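Local atomic coordinates of mannuronan C5-epimerase (Pseudomonas syringae pv. tomato, PDB entry 4NK6), a protein that converts beta-D-mannuronate residues of the polymer to alpha-L-guluronate during alginate synthesis and helps shield the new chain on its way through the periplasm. Residues Y212-P221 / M244-T253. Numbering follows the deposited sequence.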
loop_
_atom_site.group_PDB
_atom_site.type_symbol
_atom_site.label_atom_id
_atom_site.label_comp_id
_atom_site.label_asym_id
_atom_site.label_seq_id
_atom_site.Cartn_x
_atom_site.Cartn_y
_atom_site.Cartn_z
ATOM N N TYR A 212 7.792 -6.281 1.376
ATOM C CA TYR A 212 6.616 -6.253 2.238
ATOM C C TYR A 212 5.373 -6.927 1.656
ATOM O O TYR A 212 4.475 -7.304 2.396
ATOM C CB TYR A 212 6.277 -4.810 2.594
ATOM C CG TYR A 212 7.411 -4.058 3.257
ATOM C CD1 TYR A 212 8.096 -4.595 4.343
ATOM C CD2 TYR A 212 7.805 -2.811 2.783
ATOM C CE1 TYR A 212 9.136 -3.893 4.961
ATOM C CE2 TYR A 212 8.835 -2.111 3.386
ATOM C CZ TYR A 212 9.494 -2.650 4.471
ATOM O OH TYR A 212 10.518 -1.940 5.047
ATOM N N GLY A 213 5.310 -7.062 0.338
ATOM C CA GLY A 213 4.144 -7.658 -0.296
ATOM C C GLY A 213 4.004 -7.233 -1.740
ATOM O O GLY A 213 4.443 -7.929 -2.649
ATOM N N VAL A 214 3.359 -6.090 -1.950
ATOM C CA VAL A 214 3.374 -5.416 -3.245
ATOM C C VAL A 214 3.944 -4.048 -2.923
ATOM O O VAL A 214 3.323 -3.270 -2.207
ATOM C CB VAL A 214 1.960 -5.278 -3.839
ATOM C CG1 VAL A 214 1.971 -4.362 -5.062
ATOM C CG2 VAL A 214 1.383 -6.652 -4.175
ATOM N N SER A 215 5.149 -3.778 -3.406
ATOM C CA SER A 215 5.867 -2.565 -3.043
ATOM C C SER A 215 6.240 -1.792 -4.288
ATOM O O SER A 215 6.845 -2.346 -5.197
ATOM C CB SER A 215 7.158 -2.905 -2.277
ATOM O OG SER A 215 6.875 -3.537 -1.045
ATOM N N ILE A 216 5.885 -0.509 -4.307
ATOM C CA ILE A 216 6.198 0.398 -5.405
ATOM C C ILE A 216 7.238 1.376 -4.865
ATOM O O ILE A 216 6.993 2.032 -3.868
ATOM C CB ILE A 216 4.937 1.186 -5.826
ATOM C CG1 ILE A 216 3.738 0.237 -5.979
ATOM C CG2 ILE A 216 5.187 1.987 -7.092
ATOM C CD1 ILE A 216 3.898 -0.787 -7.126
ATOM N N SER A 217 8.395 1.497 -5.507
ATOM C CA SER A 217 9.474 2.226 -4.852
ATOM C C SER A 217 10.471 2.916 -5.762
ATOM O O SER A 217 11.009 2.315 -6.693
ATOM C CB SER A 217 10.243 1.280 -3.913
ATOM O OG SER A 217 11.237 1.968 -3.169
ATOM N N GLN A 218 10.746 4.178 -5.463
ATOM C CA GLN A 218 11.909 4.833 -6.038
ATOM C C GLN A 218 13.159 4.063 -5.595
ATOM O O GLN A 218 13.147 3.400 -4.551
ATOM C CB GLN A 218 11.962 6.290 -5.561
ATOM C CG GLN A 218 13.164 7.103 -6.041
ATOM C CD GLN A 218 13.291 7.157 -7.566
ATOM O OE1 GLN A 218 13.791 6.223 -8.189
ATOM N NE2 GLN A 218 12.846 8.256 -8.163
ATOM N N TYR A 219 14.230 4.137 -6.381
ATOM C CA TYR A 219 15.513 3.562 -5.975
ATOM C C TYR A 219 16.007 4.224 -4.686
ATOM O O TYR A 219 15.513 5.288 -4.298
ATOM C CB TYR A 219 16.563 3.761 -7.068
ATOM C CG TYR A 219 16.332 2.950 -8.323
ATOM C CD1 TYR A 219 16.640 1.597 -8.361
ATOM C CD2 TYR A 219 15.822 3.543 -9.479
ATOM C CE1 TYR A 219 16.436 0.849 -9.505
ATOM C CE2 TYR A 219 15.618 2.802 -10.629
ATOM C CZ TYR A 219 15.931 1.454 -10.635
ATOM O OH TYR A 219 15.734 0.698 -11.767
ATOM N N THR A 220 16.981 3.593 -4.027
ATOM C CA THR A 220 17.622 4.182 -2.850
ATOM C C THR A 220 18.217 5.531 -3.244
ATOM O O THR A 220 18.496 5.754 -4.422
ATOM C CB THR A 220 18.746 3.266 -2.280
ATOM O OG1 THR A 220 19.717 2.999 -3.301
ATOM C CG2 THR A 220 18.175 1.950 -1.764
ATOM N N PRO A 221 18.408 6.438 -2.265
ATOM C CA PRO A 221 18.935 7.773 -2.584
ATOM C C PRO A 221 20.225 7.749 -3.420
ATOM O O PRO A 221 20.293 8.448 -4.427
ATOM C CB PRO A 221 19.201 8.379 -1.201
ATOM C CG PRO A 221 18.199 7.712 -0.305
ATOM C CD PRO A 221 18.071 6.305 -0.833
ATOM N N MET A 244 -1.275 -10.787 3.263
ATOM C CA MET A 244 -0.052 -10.079 2.903
ATOM C C MET A 244 0.569 -9.457 4.148
ATOM O O MET A 244 -0.149 -9.032 5.055
ATOM C CB MET A 244 -0.358 -8.955 1.908
ATOM C CG MET A 244 -1.340 -9.337 0.775
ATOM S SD MET A 244 -0.600 -10.147 -0.650
ATOM C CE MET A 244 0.275 -8.759 -1.381
ATOM N N TRP A 245 1.895 -9.371 4.184
ATOM C CA TRP A 245 2.565 -8.675 5.297
ATOM C C TRP A 245 2.130 -7.201 5.332
ATOM O O TRP A 245 1.584 -6.735 6.337
ATOM C CB TRP A 245 4.092 -8.850 5.200
ATOM C CG TRP A 245 4.888 -8.144 6.261
ATOM C CD1 TRP A 245 5.632 -7.014 6.099
ATOM C CD2 TRP A 245 5.041 -8.533 7.634
ATOM N NE1 TRP A 245 6.225 -6.664 7.287
ATOM C CE2 TRP A 245 5.886 -7.583 8.244
ATOM C CE3 TRP A 245 4.536 -9.582 8.409
ATOM C CZ2 TRP A 245 6.235 -7.647 9.599
ATOM C CZ3 TRP A 245 4.893 -9.647 9.759
ATOM C CH2 TRP A 245 5.728 -8.680 10.335
ATOM N N TYR A 246 2.357 -6.475 4.234
ATOM C CA TYR A 246 1.634 -5.228 3.951
ATOM C C TYR A 246 0.857 -5.476 2.672
ATOM O O TYR A 246 1.423 -5.956 1.690
ATOM C CB TYR A 246 2.556 -4.031 3.675
ATOM C CG TYR A 246 3.511 -3.593 4.779
ATOM C CD1 TYR A 246 3.545 -4.217 6.023
ATOM C CD2 TYR A 246 4.388 -2.542 4.555
ATOM C CE1 TYR A 246 4.447 -3.790 7.022
ATOM C CE2 TYR A 246 5.279 -2.120 5.527
ATOM C CZ TYR A 246 5.307 -2.741 6.752
ATOM O OH TYR A 246 6.206 -2.283 7.688
ATOM N N GLY A 247 -0.430 -5.149 2.663
ATOM C CA GLY A 247 -1.206 -5.299 1.446
ATOM C C GLY A 247 -0.664 -4.447 0.312
ATOM O O GLY A 247 -0.619 -4.883 -0.843
ATOM N N PHE A 248 -0.264 -3.221 0.637
ATOM C CA PHE A 248 0.322 -2.310 -0.349
ATOM C C PHE A 248 1.331 -1.402 0.341
ATOM O O PHE A 248 1.090 -0.924 1.444
ATOM C CB PHE A 248 -0.755 -1.451 -1.020
ATOM C CG PHE A 248 -0.199 -0.356 -1.933
ATOM C CD1 PHE A 248 0.110 0.910 -1.434
ATOM C CD2 PHE A 248 0.006 -0.596 -3.283
ATOM C CE1 PHE A 248 0.618 1.911 -2.257
ATOM C CE2 PHE A 248 0.506 0.407 -4.122
ATOM C CZ PHE A 248 0.812 1.665 -3.605
ATOM N N TYR A 249 2.459 -1.163 -0.315
ATOM C CA TYR A 249 3.459 -0.245 0.207
ATOM C C TYR A 249 4.005 0.589 -0.932
ATOM O O TYR A 249 4.142 0.098 -2.054
ATOM C CB TYR A 249 4.610 -1.029 0.860
ATOM C CG TYR A 249 5.825 -0.186 1.212
ATOM C CD1 TYR A 249 5.903 0.484 2.429
ATOM C CD2 TYR A 249 6.894 -0.068 0.331
ATOM C CE1 TYR A 249 7.010 1.258 2.760
ATOM C CE2 TYR A 249 8.008 0.706 0.655
ATOM C CZ TYR A 249 8.057 1.361 1.871
ATOM O OH TYR A 249 9.154 2.129 2.196
ATOM N N CYS A 250 4.322 1.848 -0.655
ATOM C CA CYS A 250 5.095 2.621 -1.617
ATOM C C CYS A 250 6.065 3.610 -0.969
ATOM O O CYS A 250 5.935 3.959 0.204
ATOM C CB CYS A 250 4.201 3.305 -2.664
ATOM S SG CYS A 250 3.143 4.625 -2.041
ATOM N N TYR A 251 7.042 4.045 -1.756
ATOM C CA TYR A 251 8.109 4.926 -1.303
ATOM C C TYR A 251 8.432 5.877 -2.443
ATOM O O TYR A 251 8.727 5.424 -3.556
ATOM C CB TYR A 251 9.350 4.085 -0.960
ATOM C CG TYR A 251 10.646 4.863 -0.762
ATOM C CD1 TYR A 251 11.498 5.125 -1.833
ATOM C CD2 TYR A 251 11.033 5.302 0.500
ATOM C CE1 TYR A 251 12.687 5.822 -1.660
ATOM C CE2 TYR A 251 12.224 6.007 0.690
ATOM C CZ TYR A 251 13.045 6.259 -0.397
ATOM O OH TYR A 251 14.223 6.951 -0.223
ATOM N N GLU A 252 8.381 7.177 -2.165
ATOM C CA GLU A 252 8.616 8.211 -3.169
ATOM C C GLU A 252 7.921 7.900 -4.502
ATOM O O GLU A 252 8.545 7.890 -5.565
ATOM C CB GLU A 252 10.119 8.448 -3.342
ATOM C CG GLU A 252 10.745 9.129 -2.132
ATOM C CD GLU A 252 12.202 9.487 -2.340
ATOM O OE1 GLU A 252 12.678 9.390 -3.491
ATOM O OE2 GLU A 252 12.872 9.862 -1.351
ATOM N N THR A 253 6.620 7.635 -4.414
ATOM C CA THR A 253 5.810 7.203 -5.547
ATOM C C THR A 253 4.841 8.314 -5.915
ATOM O O THR A 253 4.381 9.050 -5.040
ATOM C CB THR A 253 5.057 5.905 -5.180
ATOM O OG1 THR A 253 6.000 4.834 -5.073
ATOM C CG2 THR A 253 4.000 5.536 -6.216
HETATM O O HOH W 1 3.195 -4.493 0.539
HETATM O O HOH W 2 12.038 10.484 -5.974
HETATM O O HOH W 3 15.490 7.373 -2.647
#
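The Y212 ring fills the corner between the rings of Y246 and Y249, where two successive coils of the right-handed parallel beta-helix lie side by side. Strands 215-217 and 248-251 run parallel. I216 sits at the centre of the register: its N donates to Y249 O and its O accepts from Y251 N, as in a parallel sheet. On one flank, Y212 forms an offset stack with Y246 (centroids 4.5 Å apart, planes at 20°) and presents its CD2-CE2 edge to the face of Y249, with planes at 68°. CG of Y212 lies anti to its carbonyl carbon (chi1 -57°), which brings CD2 within 3.6 Å of Y249 CG. Y249 in turn lies close to H274, the inferred proton acceptor, so this aromatic cluster probably borders the active site. The opposite face of the sheet, bearing I216 and C250, packs inward: I216 CG1 meets F248 CE2 at 3.7 Å, while its CG2 branch lies against T253. Beyond the strands, Q218, bent at chi2, crosses E252 at a slant, its CG 3.5 Å from E252 OE1; OE2 of E252 pairs with R276. One water spans the two ends, 3.2 Å from Q218 NE2 and 2.8 Å from E252 OE1.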